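Local coordinates for protein glutathione S-transferase (Bombyx mori, PDB 5ZFG) that metabolises the organophosphate insecticide diazinon and probably transfers glutathione to electrophilic compounds, at residues N165-L170 / F175-Y180; I158-L163 / H184-D189; T169-D174 / D189-Y194; Y107-A112 / L129-I134. All coordinates share one frame; numbering follows the deposited sequence. Where two conformers were deposited one is given.

Overall arrangement
From the N terminus, the first of the four to close is contact 4, which pairs the end of helix 89-114 with the start of helix 126-146 across the partly unmodelled link between them. Helix 160-172 then opens three contacts in succession. Contact 1 is a short closure, the loop 175-180 folding back on the helix it has just left, and it lies wholly within the span of contact 2, where the same helix meets helix 181-193. Contact 3 starts later and ends later than contact 2, so these two cross. The Tyr187-Glu171 hydrogen bond connects contacts 2 and 3, and that of Tyr180 with His133 joins contact 1 to contact 4, all within the helical C-terminal domain.

Contact 1 of 4, residues N165-L170 / F175-Y180; sequences NSTMTL and FDFSKY
Leu170 and Phe175 are joined first through the backbone. Phe175 N donates to Leu170 O at 3.0 Å with an N-H...O angle of 157°, a bond that spans five residues and forms the outer closure of the Schellman motif ending helix 160-172. A second polar feature lies in the loop: Asp176 OD1 takes Ser178 N in an Asx turn and also receives Ser178 OG, on its syn lone pair, so two bonds grip that one oxygen.

The apolar part has two centres. Leu170 and Phe175 run side by side, and CD2 of Leu170 sits over one face of the Phe175 ring in a CH-pi contact, 4.0 Å from the ring centroid. The Phe177 ring is met obliquely by its two neighbours: Thr167 CG2 comes to 3.5 Å from its CZ, and Leu170 CB lies 4.0 Å from its CE2. CG of Phe177 stands between the backbone N and the carbonyl carbon (chi1 53°), a torsion that directs the ring back onto the helix, where Tyr187 of helix 181-193 meets it edge-to-face. Thr167 divides its branches, the methyl touching the ring while OG1 bonds to Leu163 O and Tyr106 OH. An alanine in place of Phe177 would probably open a gap beside Thr167 CG2 and Leu170 CB and leave the Tyr187 ring without its aromatic partner.

Chemically, one backbone hydrogen bond joins the loop to the helix and the rest is carbon-to-ring packing, while nearby polar side chains are satisfied within the loop (Asp176 with Ser178) or by neighbours outside it (Thr167 OG1).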
# COMPACT_ATOMS: atom_id res chain seq x y z
N ASN B 165 -0.63 -6.14 -14.55
CA ASN B 165 -0.40 -4.91 -15.30
C ASN B 165 1.01 -4.36 -15.11
O ASN B 165 1.53 -3.70 -16.02
CB ASN B 165 -1.47 -3.90 -14.92
CG ASN B 165 -2.83 -4.32 -15.45
OD1 ASN B 165 -2.96 -4.58 -16.65
ND2 ASN B 165 -3.83 -4.41 -14.58
N SER B 166 1.66 -4.61 -13.97
CA SER B 166 3.08 -4.31 -13.88
C SER B 166 3.88 -5.17 -14.86
O SER B 166 4.73 -4.67 -15.60
CB SER B 166 3.57 -4.53 -12.44
OG SER B 166 2.94 -3.63 -11.53
N THR B 167 3.59 -6.48 -14.89
CA THR B 167 4.30 -7.40 -15.77
C THR B 167 4.02 -7.09 -17.24
O THR B 167 4.90 -7.27 -18.10
CB THR B 167 3.89 -8.84 -15.44
OG1 THR B 167 4.05 -9.07 -14.03
CG2 THR B 167 4.75 -9.84 -16.23
N MET B 168 2.81 -6.62 -17.53
CA MET B 168 2.46 -6.23 -18.89
C MET B 168 3.42 -5.17 -19.44
O MET B 168 3.73 -5.18 -20.63
CB MET B 168 1.01 -5.74 -18.93
CG MET B 168 0.59 -5.10 -20.27
SD MET B 168 1.02 -3.35 -20.39
CE MET B 168 -0.24 -2.69 -19.29
N THR B 169 3.94 -4.28 -18.58
CA THR B 169 4.84 -3.25 -19.08
C THR B 169 6.19 -3.84 -19.48
O THR B 169 6.89 -3.24 -20.31
CB THR B 169 5.05 -2.13 -18.07
OG1 THR B 169 5.84 -2.61 -16.96
CG2 THR B 169 3.71 -1.56 -17.57
N LEU B 170 6.58 -4.98 -18.91
CA LEU B 170 7.76 -5.67 -19.41
C LEU B 170 7.51 -6.22 -20.80
O LEU B 170 8.34 -6.06 -21.71
CB LEU B 170 8.17 -6.79 -18.45
CG LEU B 170 8.66 -6.29 -17.08
CD1 LEU B 170 8.68 -7.44 -16.07
CD2 LEU B 170 10.04 -5.64 -17.18
N PHE B 175 10.74 -7.15 -23.05
CA PHE B 175 11.62 -7.67 -22.01
C PHE B 175 11.36 -9.16 -21.84
O PHE B 175 10.24 -9.56 -21.54
CB PHE B 175 11.35 -6.91 -20.71
CG PHE B 175 12.37 -7.15 -19.62
CD1 PHE B 175 12.43 -8.36 -18.94
CD2 PHE B 175 13.25 -6.13 -19.26
CE1 PHE B 175 13.36 -8.57 -17.94
CE2 PHE B 175 14.18 -6.33 -18.25
CZ PHE B 175 14.24 -7.55 -17.59
N ASP B 176 12.39 -9.98 -22.03
CA ASP B 176 12.24 -11.42 -21.86
C ASP B 176 12.31 -11.77 -20.38
O ASP B 176 13.35 -11.55 -19.73
CB ASP B 176 13.32 -12.16 -22.65
CG ASP B 176 13.35 -13.66 -22.35
OD1 ASP B 176 12.30 -14.27 -22.04
OD2 ASP B 176 14.45 -14.24 -22.43
N PHE B 177 11.22 -12.31 -19.84
CA PHE B 177 11.20 -12.77 -18.46
C PHE B 177 10.82 -14.25 -18.39
O PHE B 177 10.35 -14.73 -17.36
CB PHE B 177 10.28 -11.91 -17.58
CG PHE B 177 8.86 -11.73 -18.11
CD1 PHE B 177 7.82 -12.53 -17.64
CD2 PHE B 177 8.55 -10.70 -19.00
CE1 PHE B 177 6.51 -12.35 -18.09
CE2 PHE B 177 7.24 -10.51 -19.45
CZ PHE B 177 6.22 -11.33 -19.00
N SER B 178 11.07 -14.99 -19.48
CA SER B 178 10.66 -16.39 -19.54
C SER B 178 11.46 -17.28 -18.59
O SER B 178 10.98 -18.35 -18.20
CB SER B 178 10.77 -16.93 -20.97
OG SER B 178 12.09 -16.79 -21.46
N LYS B 179 12.67 -16.85 -18.20
CA LYS B 179 13.43 -17.62 -17.23
C LYS B 179 12.74 -17.68 -15.87
O LYS B 179 13.04 -18.57 -15.08
CB LYS B 179 14.84 -17.04 -17.09
CG LYS B 179 14.95 -15.74 -16.30
CD LYS B 179 16.35 -15.58 -15.71
CE LYS B 179 16.79 -14.12 -15.68
NZ LYS B 179 18.27 -13.98 -15.49
N TYR B 180 11.80 -16.76 -15.60
CA TYR B 180 10.97 -16.80 -14.40
C TYR B 180 9.77 -17.70 -14.70
O TYR B 180 8.69 -17.23 -15.05
CB TYR B 180 10.58 -15.39 -13.97
CG TYR B 180 11.81 -14.59 -13.65
CD1 TYR B 180 12.44 -14.71 -12.41
CD2 TYR B 180 12.39 -13.75 -14.60
CE1 TYR B 180 13.58 -13.99 -12.11
CE2 TYR B 180 13.55 -13.03 -14.32
CZ TYR B 180 14.14 -13.16 -13.07
OH TYR B 180 15.27 -12.46 -12.74

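Contact 2 of 4, residues I158-L163 / H184-D189; sequences IADFPL and HKWYND
Trp186 reaches from helix 181-193 to the first turn of helix 160-172, where Asp160 and Leu163 receive the edge of its indole. With CG anti to the backbone N (chi1 154°), the ring leads off CB toward that helix. CD1, the first ring atom past CG to come near, passes 3.9 Å from Asp160 OD1. Next to it NE1 donates its hydrogen to the same oxygen at 2.9 Å, with an N-H...O angle of 158°. The acceptor lies near the indole plane, whereas the N-H arrives on the anti side of OD1, and carboxylate and ring are turned 36° apart. Ala151 N is a second donor to OD1, while OD2 accepts from Thr157 N; that bond and the sequence Thr-Ile-Ala-Asp are consistent with the N-capping box of the glutathione transferase fold, so one carboxylate serves both the start of the helix and its neighbour. Farther along the indole hydrogen bonding gives way to packing: CZ2 is 3.9 Å from Leu163 CB and also passes Asp160 O at 4.0 Å. At the far rim Trp186 CH2 lies 3.7 Å from Leu163 CB. The backbone carbon Leu163 C meets the ring at its edge, 3.6 Å from Trp186 CH2. CZ3 lies against Thr167, one helical turn farther on.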
# COMPACT_ATOMS: atom_id res chain seq x y z
N ILE B 158 -8.03 -9.96 -6.39
CA ILE B 158 -7.64 -8.60 -6.75
C ILE B 158 -6.13 -8.40 -6.69
O ILE B 158 -5.61 -7.45 -7.27
CB ILE B 158 -8.35 -7.51 -5.90
CG1 ILE B 158 -8.09 -7.68 -4.39
CG2 ILE B 158 -9.86 -7.41 -6.22
CD1 ILE B 158 -8.66 -6.51 -3.55
N ALA B 159 -5.40 -9.27 -5.97
CA ALA B 159 -3.95 -9.15 -5.95
C ALA B 159 -3.34 -9.39 -7.32
O ALA B 159 -2.25 -8.89 -7.62
CB ALA B 159 -3.36 -10.13 -4.93
N ASP B 160 -4.04 -10.14 -8.18
CA ASP B 160 -3.47 -10.47 -9.48
C ASP B 160 -3.40 -9.26 -10.41
O ASP B 160 -2.41 -9.11 -11.14
CB ASP B 160 -4.28 -11.58 -10.14
CG ASP B 160 -4.03 -12.91 -9.49
OD1 ASP B 160 -2.91 -13.43 -9.68
OD2 ASP B 160 -4.91 -13.39 -8.74
N PHE B 161 -4.43 -8.42 -10.42
CA PHE B 161 -4.51 -7.36 -11.43
C PHE B 161 -3.33 -6.40 -11.38
O PHE B 161 -2.73 -6.15 -12.43
CB PHE B 161 -5.84 -6.60 -11.35
CG PHE B 161 -7.05 -7.47 -11.47
CD1 PHE B 161 -7.18 -8.37 -12.53
CD2 PHE B 161 -8.05 -7.40 -10.51
CE1 PHE B 161 -8.30 -9.20 -12.61
CE2 PHE B 161 -9.18 -8.21 -10.59
CZ PHE B 161 -9.30 -9.12 -11.65
N PRO B 162 -2.95 -5.83 -10.22
CA PRO B 162 -1.79 -4.92 -10.25
C PRO B 162 -0.52 -5.62 -10.69
O PRO B 162 0.26 -5.03 -11.45
CB PRO B 162 -1.72 -4.41 -8.79
CG PRO B 162 -3.15 -4.57 -8.28
CD PRO B 162 -3.58 -5.86 -8.89
N LEU B 163 -0.31 -6.88 -10.28
CA LEU B 163 0.91 -7.56 -10.70
C LEU B 163 0.86 -7.89 -12.19
O LEU B 163 1.88 -7.80 -12.88
CB LEU B 163 1.12 -8.83 -9.87
CG LEU B 163 1.31 -8.58 -8.35
CD1 LEU B 163 1.12 -9.86 -7.55
CD2 LEU B 163 2.69 -7.98 -8.12
N HIS B 184 6.03 -16.49 -15.83
CA HIS B 184 5.68 -16.60 -17.25
C HIS B 184 4.41 -17.43 -17.44
O HIS B 184 3.52 -17.05 -18.20
CB HIS B 184 6.86 -17.20 -18.02
CG HIS B 184 6.70 -17.13 -19.51
ND1 HIS B 184 6.10 -18.13 -20.24
CD2 HIS B 184 7.06 -16.17 -20.40
CE1 HIS B 184 6.09 -17.80 -21.52
NE2 HIS B 184 6.67 -16.61 -21.64
N LYS B 185 4.30 -18.56 -16.73
CA LYS B 185 3.10 -19.39 -16.83
C LYS B 185 1.88 -18.66 -16.29
O LYS B 185 0.82 -18.65 -16.93
CB LYS B 185 3.33 -20.71 -16.09
CG LYS B 185 2.16 -21.67 -16.11
CD LYS B 185 1.73 -22.02 -17.52
CE LYS B 185 0.79 -23.23 -17.51
NZ LYS B 185 0.68 -23.84 -16.15
N TRP B 186 2.00 -18.06 -15.10
CA TRP B 186 0.88 -17.33 -14.49
C TRP B 186 0.39 -16.21 -15.41
O TRP B 186 -0.82 -16.06 -15.64
CB TRP B 186 1.33 -16.78 -13.13
CG TRP B 186 0.60 -15.56 -12.63
CD1 TRP B 186 -0.60 -15.53 -11.99
CD2 TRP B 186 1.07 -14.20 -12.67
NE1 TRP B 186 -0.92 -14.23 -11.65
CE2 TRP B 186 0.09 -13.40 -12.06
CE3 TRP B 186 2.22 -13.59 -13.18
CZ2 TRP B 186 0.23 -12.02 -11.92
CZ3 TRP B 186 2.35 -12.22 -13.06
CH2 TRP B 186 1.35 -11.45 -12.44
N TYR B 187 1.32 -15.42 -15.93
CA TYR B 187 0.98 -14.28 -16.78
C TYR B 187 0.27 -14.75 -18.05
O TYR B 187 -0.77 -14.20 -18.44
CB TYR B 187 2.26 -13.52 -17.10
CG TYR B 187 2.13 -12.31 -17.99
CD1 TYR B 187 1.63 -11.09 -17.51
CD2 TYR B 187 2.55 -12.36 -19.31
CE1 TYR B 187 1.56 -9.98 -18.34
CE2 TYR B 187 2.47 -11.27 -20.13
CZ TYR B 187 1.97 -10.08 -19.65
OH TYR B 187 1.92 -9.01 -20.51
N ASN B 188 0.81 -15.79 -18.70
CA ASN B 188 0.19 -16.25 -19.94
C ASN B 188 -1.09 -17.04 -19.69
O ASN B 188 -2.02 -16.95 -20.50
CB ASN B 188 1.20 -17.07 -20.74
CG ASN B 188 2.21 -16.19 -21.44
OD1 ASN B 188 1.88 -15.54 -22.43
ND2 ASN B 188 3.43 -16.14 -20.92
N ASP B 189 -1.17 -17.80 -18.59
CA ASP B 189 -2.44 -18.44 -18.24
C ASP B 189 -3.54 -17.42 -18.00
O ASP B 189 -4.72 -17.69 -18.28
CB ASP B 189 -2.27 -19.31 -16.99
CG ASP B 189 -1.59 -20.64 -17.27
OD1 ASP B 189 -1.25 -20.93 -18.43
OD2 ASP B 189 -1.38 -21.38 -16.29

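Contact 3 of 4, residues T169-D174 / D189-Y194; sequences TLEAID and DFKVKY
Glu171 and Lys191 carry this contact, a salt bridge between two helices of the all-helical C-terminal domain of the glutathione transferase fold. Glu171 belongs to the last turn of helix 160-172, which finishes in a Schellman motif: Asp174, with its positive phi, is the C-prime residue, and its N bonds to Glu171 O at 3.0 Å. The Glu171 side chain leaves this helix end with CG anti to the backbone N (chi1 -176°) and continues extended, while the equally extended Lys191 comes from the opposite direction off helix 181-193. Their full lengths are needed, since the nearest CA atoms of the two segments, those of Glu171 and Lys191 themselves, are 12.7 Å apart. Helix 195-208 lies alongside, Trp198 touching Lys191 and Met205 touching Glu171. Tyr187 OH shares Glu171 OE1 with the lysine, so this oxygen takes two partners, which would be likely to concentrate the negative charge there and steady the carboxylate. The ammonium group favours the same oxygen: NZ donates to OE1 at 2.7 Å on its syn lone pair, and lies 3.2 Å from OE2.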
# COMPACT_ATOMS: atom_id res chain seq x y z
N THR B 169 3.94 -4.28 -18.58
CA THR B 169 4.84 -3.25 -19.08
C THR B 169 6.19 -3.84 -19.48
O THR B 169 6.89 -3.24 -20.31
CB THR B 169 5.05 -2.13 -18.07
OG1 THR B 169 5.84 -2.61 -16.96
CG2 THR B 169 3.71 -1.56 -17.57
N LEU B 170 6.58 -4.98 -18.91
CA LEU B 170 7.76 -5.67 -19.41
C LEU B 170 7.51 -6.22 -20.80
O LEU B 170 8.34 -6.06 -21.71
CB LEU B 170 8.17 -6.79 -18.45
CG LEU B 170 8.66 -6.29 -17.08
CD1 LEU B 170 8.68 -7.44 -16.07
CD2 LEU B 170 10.04 -5.64 -17.18
N GLU B 171 6.35 -6.85 -21.01
CA GLU B 171 6.04 -7.32 -22.36
C GLU B 171 5.99 -6.16 -23.35
O GLU B 171 6.40 -6.31 -24.51
CB GLU B 171 4.72 -8.10 -22.40
CG GLU B 171 4.44 -8.68 -23.80
CD GLU B 171 3.13 -9.45 -23.93
OE1 GLU B 171 2.41 -9.63 -22.93
OE2 GLU B 171 2.82 -9.88 -25.06
N ALA B 172 5.52 -4.99 -22.91
CA ALA B 172 5.40 -3.85 -23.81
C ALA B 172 6.73 -3.42 -24.38
O ALA B 172 6.78 -2.87 -25.48
CB ALA B 172 4.74 -2.68 -23.08
N ILE B 173 7.83 -3.65 -23.66
CA ILE B 173 9.15 -3.28 -24.14
C ILE B 173 9.94 -4.50 -24.63
O ILE B 173 11.16 -4.41 -24.82
CB ILE B 173 9.94 -2.50 -23.08
CG1 ILE B 173 10.27 -3.37 -21.87
CG2 ILE B 173 9.19 -1.25 -22.66
CD1 ILE B 173 11.56 -2.95 -21.16
N ASP B 174 9.27 -5.64 -24.82
CA ASP B 174 9.88 -6.87 -25.31
C ASP B 174 10.95 -7.39 -24.35
O ASP B 174 11.95 -7.98 -24.77
CB ASP B 174 10.45 -6.70 -26.72
CG ASP B 174 10.67 -8.03 -27.43
OD1 ASP B 174 9.75 -8.86 -27.44
OD2 ASP B 174 11.78 -8.23 -27.97
N ASP B 189 -1.17 -17.80 -18.59
CA ASP B 189 -2.44 -18.44 -18.24
C ASP B 189 -3.54 -17.42 -18.00
O ASP B 189 -4.72 -17.69 -18.28
CB ASP B 189 -2.27 -19.31 -16.99
CG ASP B 189 -1.59 -20.64 -17.27
OD1 ASP B 189 -1.25 -20.93 -18.43
OD2 ASP B 189 -1.38 -21.38 -16.29
N PHE B 190 -3.19 -16.24 -17.47
CA PHE B 190 -4.20 -15.21 -17.24
C PHE B 190 -4.85 -14.79 -18.55
O PHE B 190 -6.09 -14.66 -18.62
CB PHE B 190 -3.56 -14.01 -16.52
CG PHE B 190 -4.49 -12.85 -16.36
CD1 PHE B 190 -5.40 -12.80 -15.30
CD2 PHE B 190 -4.46 -11.79 -17.26
CE1 PHE B 190 -6.26 -11.71 -15.14
CE2 PHE B 190 -5.32 -10.70 -17.11
CZ PHE B 190 -6.23 -10.67 -16.05
N LYS B 191 -4.05 -14.60 -19.59
CA LYS B 191 -4.59 -14.20 -20.89
C LYS B 191 -5.59 -15.23 -21.41
O LYS B 191 -6.62 -14.86 -21.98
CB LYS B 191 -3.46 -14.03 -21.90
CG LYS B 191 -2.38 -13.03 -21.52
CD LYS B 191 -1.52 -12.72 -22.75
CE LYS B 191 -0.21 -12.06 -22.38
NZ LYS B 191 0.46 -11.45 -23.55
N VAL B 192 -5.30 -16.52 -21.23
CA VAL B 192 -6.13 -17.56 -21.82
C VAL B 192 -7.38 -17.79 -21.00
O VAL B 192 -8.48 -17.97 -21.55
CB VAL B 192 -5.30 -18.85 -21.97
CG1 VAL B 192 -6.17 -20.00 -22.49
CG2 VAL B 192 -4.13 -18.61 -22.91
N LYS B 193 -7.26 -17.77 -19.67
CA LYS B 193 -8.41 -18.01 -18.81
C LYS B 193 -9.34 -16.81 -18.74
O LYS B 193 -10.55 -16.99 -18.52
CB LYS B 193 -7.93 -18.41 -17.42
CG LYS B 193 -7.09 -19.68 -17.39
CD LYS B 193 -7.97 -20.92 -17.27
CE LYS B 193 -7.20 -22.19 -17.60
NZ LYS B 193 -6.98 -22.37 -19.06
N TYR B 194 -8.82 -15.59 -18.90
CA TYR B 194 -9.60 -14.36 -18.73
C TYR B 194 -9.37 -13.40 -19.89
O TYR B 194 -8.88 -12.28 -19.70
CB TYR B 194 -9.25 -13.69 -17.40
CG TYR B 194 -9.57 -14.55 -16.22
CD1 TYR B 194 -10.85 -14.59 -15.70
CD2 TYR B 194 -8.59 -15.35 -15.65
CE1 TYR B 194 -11.15 -15.40 -14.61
CE2 TYR B 194 -8.88 -16.17 -14.57
CZ TYR B 194 -10.16 -16.18 -14.06
OH TYR B 194 -10.45 -16.99 -12.98

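Contact 4 of 4, residues Y107-A112 / L129-I134; sequences YANISA and LKKVHI
Asn109 and Ile110 pack against Lys131 and Val132 in a helix-helix contact between two successive helices of the C-terminal domain, at the end of helix 89-114 and the start of helix 126-146. The axes of the two short segments run at 141° to each other, roughly antiparallel, and approach to 8.4 Å. The backbones are closest at Ile110 and Val132, whose CA atoms are 5.2 Å apart. Small apolar groups fill this point. CG2 of Val132 faces the backbone of the other helix, 3.9 Å from Asn109 O and 4.2 Å from Ile110 CA, whereas its other methyl, CG1, anti to the backbone N (chi1 170°), turns to Ile110 CG1 at 4.3 Å. Leu170 of helix 160-172 touches both Ile110 and Val132, so the pair of helices is covered by the central helix of the domain, as in the all-helical bundle of glutathione transferases. Toward the solvent side the partners become more polar. The amide of Asn109 crosses the root of the Lys131 side chain, with CG 4.0 Å from Lys131 CB. ND2 comes 3.6 Å from Lys131 O, too long for a hydrogen bond; its bond goes to Ser135 OG, which is also bonded to Lys131 O. A leucine in place of Asn109 would probably leave Ser135 OG without its amide partner and put an apolar branch beside Lys131 O. Beyond CB, Lys131 leads away from Asn109, its chain bending at the last torsion.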
# COMPACT_ATOMS: atom_id res chain seq x y z
N TYR B 107 5.91 -2.90 -8.87
CA TYR B 107 5.61 -1.84 -9.84
C TYR B 107 6.63 -0.70 -9.76
O TYR B 107 7.02 -0.14 -10.79
CB TYR B 107 4.18 -1.34 -9.61
CG TYR B 107 3.69 -0.34 -10.63
CD1 TYR B 107 3.90 -0.54 -11.99
CD2 TYR B 107 3.00 0.80 -10.23
CE1 TYR B 107 3.44 0.39 -12.93
CE2 TYR B 107 2.51 1.72 -11.15
CZ TYR B 107 2.75 1.51 -12.50
OH TYR B 107 2.27 2.42 -13.43
N ALA B 108 7.09 -0.37 -8.55
CA ALA B 108 8.04 0.72 -8.38
C ALA B 108 9.32 0.46 -9.15
O ALA B 108 9.81 1.34 -9.87
CB ALA B 108 8.34 0.91 -6.89
N ASN B 109 9.86 -0.76 -9.04
CA ASN B 109 11.12 -1.10 -9.72
C ASN B 109 10.90 -1.34 -11.20
O ASN B 109 11.70 -0.89 -12.03
CB ASN B 109 11.74 -2.36 -9.09
CG ASN B 109 12.42 -2.09 -7.78
OD1 ASN B 109 12.64 -0.95 -7.41
ND2 ASN B 109 12.75 -3.16 -7.06
N ILE B 110 9.86 -2.10 -11.56
CA ILE B 110 9.65 -2.43 -12.97
C ILE B 110 9.37 -1.16 -13.77
O ILE B 110 10.00 -0.91 -14.81
CB ILE B 110 8.54 -3.48 -13.13
CG1 ILE B 110 9.12 -4.85 -12.76
CG2 ILE B 110 7.98 -3.48 -14.56
CD1 ILE B 110 8.08 -5.95 -12.65
N SER B 111 8.47 -0.30 -13.27
CA SER B 111 8.08 0.87 -14.04
C SER B 111 9.21 1.88 -14.14
O SER B 111 9.30 2.59 -15.15
CB SER B 111 6.84 1.54 -13.43
OG SER B 111 7.18 2.17 -12.21
N ALA B 112 10.08 1.97 -13.13
CA ALA B 112 11.24 2.85 -13.25
C ALA B 112 12.08 2.47 -14.45
O ALA B 112 12.65 3.33 -15.13
CB ALA B 112 12.08 2.81 -11.97
N LEU B 129 18.09 -2.27 -14.27
CA LEU B 129 17.88 -3.61 -14.82
C LEU B 129 18.02 -4.67 -13.74
O LEU B 129 17.23 -5.63 -13.69
CB LEU B 129 18.87 -3.86 -15.96
CG LEU B 129 18.90 -5.28 -16.53
CD1 LEU B 129 17.53 -5.62 -17.10
CD2 LEU B 129 19.98 -5.39 -17.61
N LYS B 130 19.03 -4.52 -12.87
CA LYS B 130 19.19 -5.47 -11.77
C LYS B 130 17.97 -5.47 -10.87
O LYS B 130 17.51 -6.52 -10.40
CB LYS B 130 20.45 -5.14 -10.97
CG LYS B 130 20.71 -6.12 -9.84
CD LYS B 130 21.00 -7.51 -10.37
CE LYS B 130 22.40 -7.94 -10.00
NZ LYS B 130 22.68 -9.39 -10.26
N LYS B 131 17.41 -4.29 -10.61
CA LYS B 131 16.27 -4.19 -9.71
C LYS B 131 15.02 -4.79 -10.33
O LYS B 131 14.18 -5.34 -9.61
CB LYS B 131 16.06 -2.74 -9.29
CG LYS B 131 17.11 -2.25 -8.26
CD LYS B 131 16.95 -0.78 -7.94
CE LYS B 131 18.07 -0.26 -7.04
NZ LYS B 131 17.85 -0.54 -5.60
N VAL B 132 14.88 -4.72 -11.66
CA VAL B 132 13.80 -5.46 -12.32
C VAL B 132 13.94 -6.95 -12.04
O VAL B 132 12.98 -7.63 -11.67
CB VAL B 132 13.80 -5.19 -13.84
CG1 VAL B 132 12.83 -6.14 -14.53
CG2 VAL B 132 13.44 -3.74 -14.14
N HIS B 133 15.16 -7.47 -12.18
CA HIS B 133 15.35 -8.91 -11.97
C HIS B 133 15.13 -9.29 -10.51
O HIS B 133 14.64 -10.39 -10.23
CB HIS B 133 16.73 -9.34 -12.47
CG HIS B 133 16.79 -9.52 -13.96
ND1 HIS B 133 16.18 -10.57 -14.60
CD2 HIS B 133 17.33 -8.75 -14.93
CE1 HIS B 133 16.37 -10.46 -15.90
NE2 HIS B 133 17.06 -9.36 -16.13
N ILE B 134 15.48 -8.41 -9.57
CA ILE B 134 15.22 -8.72 -8.16
C ILE B 134 13.72 -8.80 -7.88
O ILE B 134 13.25 -9.69 -7.16
CB ILE B 134 15.93 -7.70 -7.25
CG1 ILE B 134 17.45 -7.95 -7.29
CG2 ILE B 134 15.43 -7.82 -5.82
CD1 ILE B 134 18.28 -6.73 -7.02